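Glutamate--tRNA ligase (Elizabethkingia anophelis, PDB 6B1Z) probably catalyses the ATP-dependent attachment of glutamate to its cognate tRNA, as a class I aminoacyl-tRNA synthetase. Local coordinates at residues Ala295-Glu299 against Glu300-Pro304; Ala351-Phe354 against Asn355-Leu359; Arg397-Phe400 against Val401-Tyr405. All blocks are in the same frame, centred on the assembly; numbering follows the deposited sequence.

Contact 1 of 3, residues Ala295-Glu299 against Glu300-Pro304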
ATOM      1  N   ALA A 295       6.442   3.682   9.932  1.00 24.99           N
ATOM      2  CA  ALA A 295       5.230   4.493   9.953  1.00 24.71           C
ATOM      3  C   ALA A 295       4.430   4.278   8.674  1.00 22.85           C
ATOM      4  O   ALA A 295       4.983   4.298   7.572  1.00 24.17           O
ATOM      5  CB  ALA A 295       5.583   5.974  10.117  1.00 25.55           C
ATOM      6  N   GLY A 296       3.130   4.058   8.820  1.00 17.57           N
ATOM      7  CA  GLY A 296       2.298   3.790   7.665  1.00 17.69           C
ATOM      8  C   GLY A 296       1.828   5.057   6.956  1.00 17.15           C
ATOM      9  O   GLY A 296       1.930   6.175   7.471  1.00 17.46           O
ATOM     10  N   TYR A 297       1.302   4.856   5.743  1.00 15.26           N
ATOM     11  CA  TYR A 297       0.638   5.944   5.025  1.00 14.93           C
ATOM     12  C   TYR A 297      -0.398   6.631   5.906  1.00 17.47           C
ATOM     13  O   TYR A 297      -0.470   7.867   5.960  1.00 17.45           O
ATOM     14  CB  TYR A 297      -0.031   5.420   3.750  1.00 16.38           C
ATOM     15  CG  TYR A 297       0.906   5.262   2.562  1.00 17.14           C
ATOM     16  CD1 TYR A 297       1.648   4.100   2.381  1.00 15.63           C
ATOM     17  CD2 TYR A 297       1.027   6.277   1.620  1.00 20.24           C
ATOM     18  CE1 TYR A 297       2.491   3.950   1.287  1.00 17.15           C
ATOM     19  CE2 TYR A 297       1.862   6.136   0.531  1.00 19.38           C
ATOM     20  CZ  TYR A 297       2.602   4.981   0.384  1.00 19.32           C
ATOM     21  OH  TYR A 297       3.432   4.835  -0.704  1.00 22.89           O
ATOM     22  N   ARG A 298      -1.215   5.840   6.614  1.00 14.42           N
ATOM     23  CA  ARG A 298      -2.270   6.428   7.438  1.00 16.67           C
ATOM     24  C   ARG A 298      -1.687   7.367   8.491  1.00 17.70           C
ATOM     25  O   ARG A 298      -2.122   8.517   8.628  1.00 18.98           O
ATOM     26  CB  ARG A 298      -3.105   5.326   8.098  1.00 17.89           C
ATOM     27  CG  ARG A 298      -4.204   5.883   9.020  1.00 18.01           C
ATOM     28  CD  ARG A 298      -4.940   4.777   9.767  1.00 22.42           C
ATOM     29  NE  ARG A 298      -4.026   4.015  10.614  1.00 23.69           N
ATOM     30  CZ  ARG A 298      -4.385   2.950  11.325  1.00 24.27           C
ATOM     31  NH1 ARG A 298      -5.647   2.542  11.302  1.00 24.60           N
ATOM     32  NH2 ARG A 298      -3.487   2.298  12.048  1.00 24.77           N
ATOM     33  N   GLU A 299      -0.686   6.902   9.227  1.00 16.15           N
ATOM     34  CA  GLU A 299      -0.137   7.696  10.315  1.00 16.07           C
ATOM     35  C   GLU A 299       0.692   8.869   9.810  1.00 21.69           C
ATOM     36  O   GLU A 299       0.834   9.864  10.534  1.00 21.51           O
ATOM     37  CB  GLU A 299       0.691   6.800  11.230  1.00 19.83           C
ATOM     38  CG  GLU A 299      -0.149   5.770  12.004  1.00 19.51           C
ATOM     39  CD  GLU A 299      -0.373   4.455  11.248  1.00 24.93           C
ATOM     40  OE1 GLU A 299      -0.165   4.401  10.017  1.00 20.21           O
ATOM     41  OE2 GLU A 299      -0.732   3.452  11.909  1.00 26.03           O
ATOM     42  N   GLU A 300       1.220   8.782   8.586  1.00 18.08           N
ATOM     43  CA  GLU A 300       1.931   9.900   7.974  1.00 17.16           C
ATOM     44  C   GLU A 300       0.988  10.952   7.412  1.00 20.36           C
ATOM     45  O   GLU A 300       1.460  11.966   6.886  1.00 20.98           O
ATOM     46  CB  GLU A 300       2.861   9.394   6.860  1.00 17.28           C
ATOM     47  CG  GLU A 300       4.092   8.663   7.388  1.00 19.65           C
ATOM     48  CD  GLU A 300       4.991   9.562   8.224  1.00 38.95           C
ATOM     49  OE1 GLU A 300       5.294  10.682   7.774  1.00 40.20           O
ATOM     50  OE2 GLU A 300       5.379   9.156   9.338  1.00 47.81           O
ATOM     51  N   GLY A 301      -0.322  10.762   7.519  1.00 16.43           N
ATOM     52  CA  GLY A 301      -1.264  11.786   7.111  1.00 17.45           C
ATOM     53  C   GLY A 301      -1.837  11.642   5.719  1.00 17.32           C
ATOM     54  O   GLY A 301      -2.485  12.582   5.236  1.00 16.57           O
ATOM     55  N   TYR A 302      -1.641  10.498   5.062  1.00 17.06           N
ATOM     56  CA  TYR A 302      -2.271  10.283   3.762  1.00 16.39           C
ATOM     57  C   TYR A 302      -3.746   9.969   3.962  1.00 19.12           C
ATOM     58  O   TYR A 302      -4.109   9.155   4.816  1.00 19.18           O
ATOM     59  CB  TYR A 302      -1.575   9.156   2.984  1.00 15.33           C
ATOM     60  CG  TYR A 302      -0.222   9.550   2.431  1.00 15.91           C
ATOM     61  CD1 TYR A 302       0.925   9.476   3.218  1.00 15.39           C
ATOM     62  CD2 TYR A 302      -0.089   9.995   1.112  1.00 19.22           C
ATOM     63  CE1 TYR A 302       2.167   9.823   2.719  1.00 20.13           C
ATOM     64  CE2 TYR A 302       1.168  10.351   0.601  1.00 17.41           C
ATOM     65  CZ  TYR A 302       2.275  10.273   1.411  1.00 19.56           C
ATOM     66  OH  TYR A 302       3.517  10.628   0.920  1.00 23.00           O
ATOM     67  N   LEU A 303      -4.602  10.668   3.225  1.00 15.42           N
ATOM     68  CA  LEU A 303      -6.033  10.449   3.325  1.00 15.14           C
ATOM     69  C   LEU A 303      -6.371   9.157   2.586  1.00 16.57           C
ATOM     70  O   LEU A 303      -5.821   8.912   1.515  1.00 15.90           O
ATOM     71  CB  LEU A 303      -6.790  11.628   2.711  1.00 19.24           C
ATOM     72  CG  LEU A 303      -6.439  12.989   3.323  1.00 21.08           C
ATOM     73  CD1 LEU A 303      -6.987  14.109   2.450  1.00 21.87           C
ATOM     74  CD2 LEU A 303      -6.972  13.080   4.744  1.00 23.26           C
ATOM     75  N   PRO A 304      -7.209   8.281   3.154  1.00 15.43           N
ATOM     76  CA  PRO A 304      -7.417   6.975   2.507  1.00 17.11           C
ATOM     77  C   PRO A 304      -7.984   7.076   1.100  1.00 14.99           C
ATOM     78  O   PRO A 304      -7.618   6.266   0.235  1.00 15.87           O
ATOM     79  CB  PRO A 304      -8.373   6.250   3.465  1.00 17.45           C
ATOM     80  CG  PRO A 304      -9.034   7.352   4.285  1.00 17.36           C
ATOM     81  CD  PRO A 304      -7.964   8.417   4.415  1.00 17.61           C
TER
HETATM   82  O   HOH W   1      -4.377   9.516   7.475  1.00 19.40           O
HETATM   83  O   HOH W   2       3.951   9.030  11.717  1.00 48.16           O
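Tyr-297 and Tyr-302 meet edge-to-face across a tight local turn in the loop that runs from strand 293-294 to helix 304-312, within the catalytic domain. Their ring centroids are 4.9 Å apart and the planes stand at 65°. The touching is done by CD2 of Tyr-297, which sits over one face of the Tyr-302 ring, displaced toward its rim, and comes 3.6 Å from CD1 of Tyr-302. With CG of Tyr-297 anti to its carbonyl carbon (chi1 -82°), the ring is directed so that CD2 points at that face. The backbone explains why residues five apart come together. Tyr-302 N donates to Tyr-297 O at 3.0 Å, and Gly-301 N donates to Arg-298 O at 3.1 Å. This pair, a 6→1 bond enclosing a 5→2 bond, with Gly-301 at a positive phi, is the Schellman motif, and it brings the two tyrosines side by side. One bond further back, Glu-300 N reaches Gly-296 O at 2.9 Å. Water 1 links the carbonyls of Arg-298 and Tyr-302, donating to both. The Glu-300 chain, bent about its CB-CG bond, lies back along the start of the turn, with OE2 3.3 Å from Ala-295 CB and accepting from water 2. On another flank, Arg-298 NH2 makes a salt bridge with Glu-299 OE2 at 3.0 Å; the carboxylate oxygen lies in the guanidinium plane, but is itself met from above the carboxylate plane. NH1 of the same arginine pairs with Glu-68 of helix 62-73, and Glu-299 OE2 also accepts from Asn-284 N. The Tyr-302 ring additionally packs on Ala-351 and Lys-352 of helix 348-361.

Contact 2 of 3, residues Ala351-Phe354 against Asn355-Leu359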
ATOM      1  N   ALA A 351       1.881  10.565  -5.284  1.00 14.89           N
ATOM      2  CA  ALA A 351       1.154  10.268  -4.052  1.00 13.93           C
ATOM      3  C   ALA A 351       0.883  11.540  -3.258  1.00 14.49           C
ATOM      4  O   ALA A 351      -0.223  11.730  -2.725  1.00 15.43           O
ATOM      5  CB  ALA A 351       1.942   9.262  -3.219  1.00 18.67           C
ATOM      6  N   LYS A 352       1.869  12.440  -3.198  1.00 15.01           N
ATOM      7  CA  LYS A 352       1.675  13.694  -2.483  0.53 15.27           C
ATOM      8  C   LYS A 352       0.702  14.603  -3.223  1.00 16.92           C
ATOM      9  O   LYS A 352      -0.114  15.290  -2.599  1.00 15.72           O
ATOM     10  CB  LYS A 352       3.028  14.369  -2.270  0.53 15.55           C
ATOM     11  CG  LYS A 352       3.866  13.586  -1.261  0.53 14.80           C
ATOM     12  CD  LYS A 352       5.279  14.092  -1.140  0.53 15.57           C
ATOM     13  CE  LYS A 352       5.983  13.401   0.007  0.53 19.94           C
ATOM     14  NZ  LYS A 352       7.422  13.809   0.067  0.53 18.40           N
ATOM     15  N   TRP A 353       0.764  14.603  -4.556  1.00 15.68           N
ATOM     16  CA  TRP A 353      -0.172  15.410  -5.341  1.00 15.25           C
ATOM     17  C   TRP A 353      -1.606  14.958  -5.101  1.00 18.03           C
ATOM     18  O   TRP A 353      -2.492  15.789  -4.890  1.00 15.21           O
ATOM     19  CB  TRP A 353       0.171  15.331  -6.828  1.00 16.58           C
ATOM     20  CG  TRP A 353      -0.813  16.034  -7.749  1.00 19.07           C
ATOM     21  CD1 TRP A 353      -0.792  17.355  -8.123  1.00 19.05           C
ATOM     22  CD2 TRP A 353      -1.929  15.441  -8.436  1.00 17.91           C
ATOM     23  NE1 TRP A 353      -1.822  17.615  -9.009  1.00 21.23           N
ATOM     24  CE2 TRP A 353      -2.535  16.460  -9.211  1.00 19.38           C
ATOM     25  CE3 TRP A 353      -2.479  14.153  -8.468  1.00 20.82           C
ATOM     26  CZ2 TRP A 353      -3.663  16.231 -10.003  1.00 19.72           C
ATOM     27  CZ3 TRP A 353      -3.602  13.924  -9.265  1.00 24.45           C
ATOM     28  CH2 TRP A 353      -4.178  14.960 -10.022  1.00 22.31           C
ATOM     29  N   PHE A 354      -1.847  13.642  -5.129  1.00 16.07           N
ATOM     30  CA  PHE A 354      -3.180  13.131  -4.809  1.00 15.84           C
ATOM     31  C   PHE A 354      -3.632  13.595  -3.429  1.00 16.56           C
ATOM     32  O   PHE A 354      -4.792  13.997  -3.257  1.00 14.66           O
ATOM     33  CB  PHE A 354      -3.211  11.601  -4.881  1.00 14.82           C
ATOM     34  CG  PHE A 354      -3.540  11.053  -6.248  1.00 16.08           C
ATOM     35  CD1 PHE A 354      -4.818  11.202  -6.799  1.00 16.54           C
ATOM     36  CD2 PHE A 354      -2.587  10.356  -6.974  1.00 16.13           C
ATOM     37  CE1 PHE A 354      -5.120  10.683  -8.060  1.00 18.03           C
ATOM     38  CE2 PHE A 354      -2.883   9.826  -8.223  1.00 16.96           C
ATOM     39  CZ  PHE A 354      -4.148   9.983  -8.773  1.00 18.84           C
ATOM     40  N   ASN A 355      -2.746  13.522  -2.427  1.00 13.52           N
ATOM     41  CA  ASN A 355      -3.136  13.945  -1.082  1.00 13.11           C
ATOM     42  C   ASN A 355      -3.533  15.412  -1.081  1.00 15.92           C
ATOM     43  O   ASN A 355      -4.554  15.791  -0.492  1.00 15.79           O
ATOM     44  CB  ASN A 355      -2.022  13.700  -0.056  1.00 14.24           C
ATOM     45  CG  ASN A 355      -2.597  13.248   1.300  1.00 16.78           C
ATOM     46  OD1 ASN A 355      -3.350  12.274   1.356  1.00 17.89           O
ATOM     47  ND2 ASN A 355      -2.307  13.991   2.372  1.00 16.06           N
ATOM     48  N   GLN A 356      -2.733  16.249  -1.744  1.00 14.86           N
ATOM     49  CA  GLN A 356      -3.044  17.673  -1.821  1.00 16.74           C
ATOM     50  C   GLN A 356      -4.398  17.903  -2.483  1.00 18.09           C
ATOM     51  O   GLN A 356      -5.195  18.730  -2.020  1.00 19.69           O
ATOM     52  CB  GLN A 356      -1.940  18.395  -2.592  1.00 19.71           C
ATOM     53  CG  GLN A 356      -2.107  19.890  -2.556  1.00 24.27           C
ATOM     54  CD  GLN A 356      -0.920  20.578  -3.136  1.00 27.46           C
ATOM     55  OE1 GLN A 356      -0.061  21.096  -2.414  1.00 39.68           O
ATOM     56  NE2 GLN A 356      -0.837  20.566  -4.452  1.00 28.45           N
ATOM     57  N   GLN A 357      -4.661  17.201  -3.587  1.00 17.62           N
ATOM     58  CA  GLN A 357      -5.927  17.380  -4.294  1.00 19.51           C
ATOM     59  C   GLN A 357      -7.107  17.078  -3.383  1.00 19.64           C
ATOM     60  O   GLN A 357      -8.098  17.819  -3.374  1.00 21.18           O
ATOM     61  CB  GLN A 357      -5.996  16.484  -5.536  1.00 19.73           C
ATOM     62  CG  GLN A 357      -4.934  16.736  -6.604  1.00 23.27           C
ATOM     63  CD  GLN A 357      -4.727  18.193  -6.923  1.00 29.95           C
ATOM     64  OE1 GLN A 357      -5.525  18.806  -7.630  1.00 29.12           O
ATOM     65  NE2 GLN A 357      -3.644  18.763  -6.406  1.00 47.02           N
ATOM     66  N   TYR A 358      -7.016  15.992  -2.609  1.00 16.15           N
ATOM     67  CA  TYR A 358      -8.124  15.616  -1.733  1.00 15.20           C
ATOM     68  C   TYR A 358      -8.216  16.540  -0.529  1.00 16.49           C
ATOM     69  O   TYR A 358      -9.324  16.896  -0.109  1.00 18.98           O
ATOM     70  CB  TYR A 358      -7.992  14.140  -1.302  1.00 15.73           C
ATOM     71  CG  TYR A 358      -8.525  13.150  -2.323  1.00 17.74           C
ATOM     72  CD1 TYR A 358      -7.755  12.731  -3.404  1.00 14.65           C
ATOM     73  CD2 TYR A 358      -9.816  12.648  -2.216  1.00 18.20           C
ATOM     74  CE1 TYR A 358      -8.262  11.829  -4.344  1.00 16.36           C
ATOM     75  CE2 TYR A 358     -10.324  11.759  -3.134  1.00 17.39           C
ATOM     76  CZ  TYR A 358      -9.543  11.343  -4.189  1.00 17.41           C
ATOM     77  OH  TYR A 358     -10.079  10.468  -5.090  1.00 17.55           O
ATOM     78  N   LEU A 359      -7.073  16.965   0.019  1.00 16.02           N
ATOM     79  CA  LEU A 359      -7.092  17.851   1.183  1.00 15.93           C
ATOM     80  C   LEU A 359      -7.762  19.173   0.851  1.00 17.22           C
ATOM     81  O   LEU A 359      -8.566  19.694   1.645  1.00 17.35           O
ATOM     82  CB  LEU A 359      -5.658  18.079   1.669  1.00 16.58           C
ATOM     83  CG  LEU A 359      -5.437  18.991   2.881  1.00 20.08           C
ATOM     84  CD1 LEU A 359      -6.211  18.468   4.063  1.00 19.93           C
ATOM     85  CD2 LEU A 359      -3.952  19.049   3.209  1.00 21.06           C
TER
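Trp-353 O accepts from Gln-357 N at 2.9 Å, and the side chain of Gln-357 then folds back onto the same tryptophan. Its CG comes 3.1 Å from that carbonyl oxygen and sits over the face of the six-membered ring of Trp-353, 3.6 Å from the centroid, a CH-pi contact. Beyond CG the glutamine bends (chi2 -46°), which lays the amide flat over the indole: the two planes differ by only 5°. NE2 of Gln-357 thus stands 3.4 Å from NE1 of Trp-353, and since both are donors the pair is stacked rather than bonded. CG of Trp-353 is anti to the backbone N (chi1 175°), which helps carry the indole alongside Gln-357; the ring has a cation-pi contact with Lys-350 as well. The pattern is the i to i+4 relation along one face of an alpha helix, helix 348-361, which lies where the catalytic domain meets the anticodon-binding region. One step on, Tyr-358 N donates to Phe-354 O at 3.1 Å, and the tyrosine ring turns its edge to the same oxygen, which lies in the ring plane 3.2 Å from CD1 of Tyr-358. The Phe-354 ring receives Trp-353 CZ3 over the centre of one face, 3.7 Å above its plane. Tyr-358 OH is hydrogen-bonded to Asn-309, so this side of the helix is joined to helix 304-312, whose Met-310 also touches Phe-354. The amide of Asn-355 leads away to Gly-301, Leu-303 and Thr-399, satisfying both of its ends.

Contact 3 of 3, residues Arg397-Phe400 against Val401-Tyr405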
ATOM      1  N   ARG A 397      -2.417  25.401   0.143  1.00 20.10           N
ATOM      2  CA  ARG A 397      -0.997  25.146  -0.074  1.00 22.29           C
ATOM      3  C   ARG A 397      -0.480  23.885   0.608  1.00 26.25           C
ATOM      4  O   ARG A 397       0.634  23.445   0.299  1.00 32.74           O
ATOM      5  CB  ARG A 397      -0.175  26.345   0.406  1.00 34.56           C
ATOM      6  N   ALA A 398      -1.254  23.292   1.506  1.00 18.15           N
ATOM      7  CA  ALA A 398      -0.817  22.151   2.297  1.00 18.25           C
ATOM      8  C   ALA A 398      -0.900  20.854   1.509  1.00 17.27           C
ATOM      9  O   ALA A 398      -1.787  20.658   0.669  1.00 18.70           O
ATOM     10  CB  ALA A 398      -1.679  22.023   3.553  1.00 16.14           C
ATOM     11  N   THR A 399       0.037  19.953   1.803  1.00 14.48           N
ATOM     12  CA  THR A 399      -0.023  18.586   1.305  1.00 17.51           C
ATOM     13  C   THR A 399      -0.560  17.625   2.355  1.00 16.69           C
ATOM     14  O   THR A 399      -1.227  16.643   2.009  1.00 16.44           O
ATOM     15  CB  THR A 399       1.371  18.146   0.845  1.00 17.18           C
ATOM     16  OG1 THR A 399       1.856  19.105  -0.106  1.00 17.72           O
ATOM     17  CG2 THR A 399       1.345  16.761   0.171  1.00 18.98           C
ATOM     18  N   PHE A 400      -0.306  17.926   3.629  1.00 15.27           N
ATOM     19  CA  PHE A 400      -0.773  17.168   4.780  1.00 14.68           C
ATOM     20  C   PHE A 400      -1.334  18.156   5.787  1.00 15.00           C
ATOM     21  O   PHE A 400      -0.875  19.299   5.848  1.00 16.54           O
ATOM     22  CB  PHE A 400       0.375  16.367   5.430  1.00 15.90           C
ATOM     23  CG  PHE A 400       1.037  15.411   4.486  1.00 15.66           C
ATOM     24  CD1 PHE A 400       0.487  14.170   4.261  1.00 16.53           C
ATOM     25  CD2 PHE A 400       2.179  15.776   3.787  1.00 17.26           C
ATOM     26  CE1 PHE A 400       1.062  13.286   3.371  1.00 16.05           C
ATOM     27  CE2 PHE A 400       2.771  14.902   2.893  1.00 18.93           C
ATOM     28  CZ  PHE A 400       2.212  13.642   2.684  1.00 17.46           C
ATOM     29  N   VAL A 401      -2.297  17.704   6.604  1.00 16.27           N
ATOM     30  CA  VAL A 401      -2.889  18.600   7.603  1.00 15.57           C
ATOM     31  C   VAL A 401      -1.819  19.198   8.514  1.00 16.62           C
ATOM     32  O   VAL A 401      -1.891  20.381   8.877  1.00 15.96           O
ATOM     33  CB  VAL A 401      -3.976  17.867   8.411  1.00 14.02           C
ATOM     34  CG1 VAL A 401      -4.417  18.716   9.610  1.00 17.13           C
ATOM     35  CG2 VAL A 401      -5.141  17.546   7.520  1.00 17.23           C
ATOM     36  N   LYS A 402      -0.785  18.418   8.869  1.00 15.52           N
ATOM     37  CA  LYS A 402       0.243  18.934   9.772  0.62 16.96           C
ATOM     38  C   LYS A 402       0.969  20.143   9.186  1.00 15.78           C
ATOM     39  O   LYS A 402       1.498  20.967   9.942  1.00 17.52           O
ATOM     40  CB  LYS A 402       1.254  17.835  10.122  0.62 17.27           C
ATOM     41  CG  LYS A 402       2.225  17.479   8.990  0.62 16.11           C
ATOM     42  CD  LYS A 402       3.126  16.297   9.350  0.62 24.00           C
ATOM     43  CE  LYS A 402       3.509  15.518   8.087  0.62 26.25           C
ATOM     44  NZ  LYS A 402       3.861  14.079   8.352  0.62 30.99           N
ATOM     45  N   ASP A 403       1.006  20.269   7.847  1.00 17.23           N
ATOM     46  CA  ASP A 403       1.659  21.417   7.209  1.00 15.82           C
ATOM     47  C   ASP A 403       0.999  22.727   7.618  1.00 16.62           C
ATOM     48  O   ASP A 403       1.656  23.774   7.633  1.00 18.32           O
ATOM     49  CB  ASP A 403       1.590  21.327   5.678  1.00 17.77           C
ATOM     50  CG  ASP A 403       2.270  20.109   5.104  1.00 19.09           C
ATOM     51  OD1 ASP A 403       3.037  19.428   5.815  1.00 21.18           O
ATOM     52  OD2 ASP A 403       2.030  19.863   3.899  1.00 16.82           O
ATOM     53  N   ILE A 404      -0.307  22.695   7.911  1.00 15.59           N
ATOM     54  CA  ILE A 404      -1.016  23.910   8.299  1.00 17.36           C
ATOM     55  C   ILE A 404      -0.435  24.501   9.583  1.00 19.07           C
ATOM     56  O   ILE A 404      -0.382  25.730   9.745  1.00 21.35           O
ATOM     57  CB  ILE A 404      -2.519  23.600   8.438  1.00 15.42           C
ATOM     58  CG1 ILE A 404      -3.086  23.135   7.093  1.00 15.87           C
ATOM     59  CG2 ILE A 404      -3.297  24.846   8.932  1.00 20.41           C
ATOM     60  CD1 ILE A 404      -4.538  22.663   7.172  1.00 17.12           C
ATOM     61  N   TYR A 405       0.034  23.653  10.501  1.00 17.87           N
ATOM     62  CA  TYR A 405       0.777  24.167  11.648  1.00 17.59           C
ATOM     63  C   TYR A 405       2.246  24.413  11.312  1.00 17.23           C
ATOM     64  O   TYR A 405       2.782  25.494  11.581  1.00 18.57           O
ATOM     65  CB  TYR A 405       0.685  23.202  12.833  1.00 18.23           C
ATOM     66  CG  TYR A 405       1.592  23.649  13.967  1.00 19.36           C
ATOM     67  CD1 TYR A 405       1.268  24.751  14.745  1.00 20.47           C
ATOM     68  CD2 TYR A 405       2.796  22.995  14.218  1.00 24.15           C
ATOM     69  CE1 TYR A 405       2.102  25.180  15.757  1.00 24.77           C
ATOM     70  CE2 TYR A 405       3.644  23.422  15.225  1.00 24.17           C
ATOM     71  CZ  TYR A 405       3.286  24.515  15.994  1.00 28.42           C
ATOM     72  OH  TYR A 405       4.122  24.947  17.002  1.00 32.19           O
TER
HETATM   73  O   HOH W   3       3.457  20.700   1.577  1.00 22.11           O
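The carboxylate of Asp-403 and the ring of Phe-400 stand almost perpendicular, their planes 89° apart, with OD2 of Asp-403 4.1 Å from CD2 of Phe-400. What fixes the carboxylate is the backbone beside the ring. OD2 takes Thr-399 N at 2.9 Å on its anti side, close to the carboxylate plane, and Phe-400 N at 3.0 Å from 69° above that plane. With CG anti to its carbonyl carbon (chi1 -61°), Asp-403 reaches back over the incoming loop to collect these two donors. Water 3 donates a further bond to OD2 and also touches Thr-399 OG1, so three groups crowd round one oxygen and should hold the carboxylate against rotation; such a set of donors would favour its ionised form. In return, Asp-403 N donates to Phe-400 O at 2.9 Å. Asp-403 thus takes up backbone N-H groups just ahead of the first turn of helix 401-406, in the anticodon-binding region, as one half of a capping box does; the other half, a side-chain acceptor, is absent. The Lys-402 chain, modelled in two conformations, runs extended past Phe-400 in one of them, so any cation-pi attraction from its NZ is long, weak and doubtful. The apolar side of the turn is closed by Ala-398, whose CB meets CG1 of Ile-404 and CB of Asp-403, each at 4.0 Å. Ile-404 continues onto Phe-371 of helix 364-377 and onto Ile-390 and Met-394 of helix 384-394, while the Phe-400 ring packs edge-to-face with Tyr-302.

Contacts 1, 2 and 3 follow in that order along the chain, yet their centres form a compact triangle, about 12 Å (1 to 2), 13 Å (1 to 3) and 11 Å (2 to 3) apart. Contact 1 lies in the catalytic domain; contacts 2 and 3 lie in the anticodon-binding region, on helix 348-361 and at the start of helix 401-406. Asn-355 of contact 2 joins all three: its OD1 probably bonds Leu-303 N at 2.8 Å, and its ND2 probably bonds Thr-399 O at 2.9 Å. With Tyr-302 against Phe-400, these contacts join the two parts, consistent with a direct packed junction between the catalytic and anticodon-binding parts.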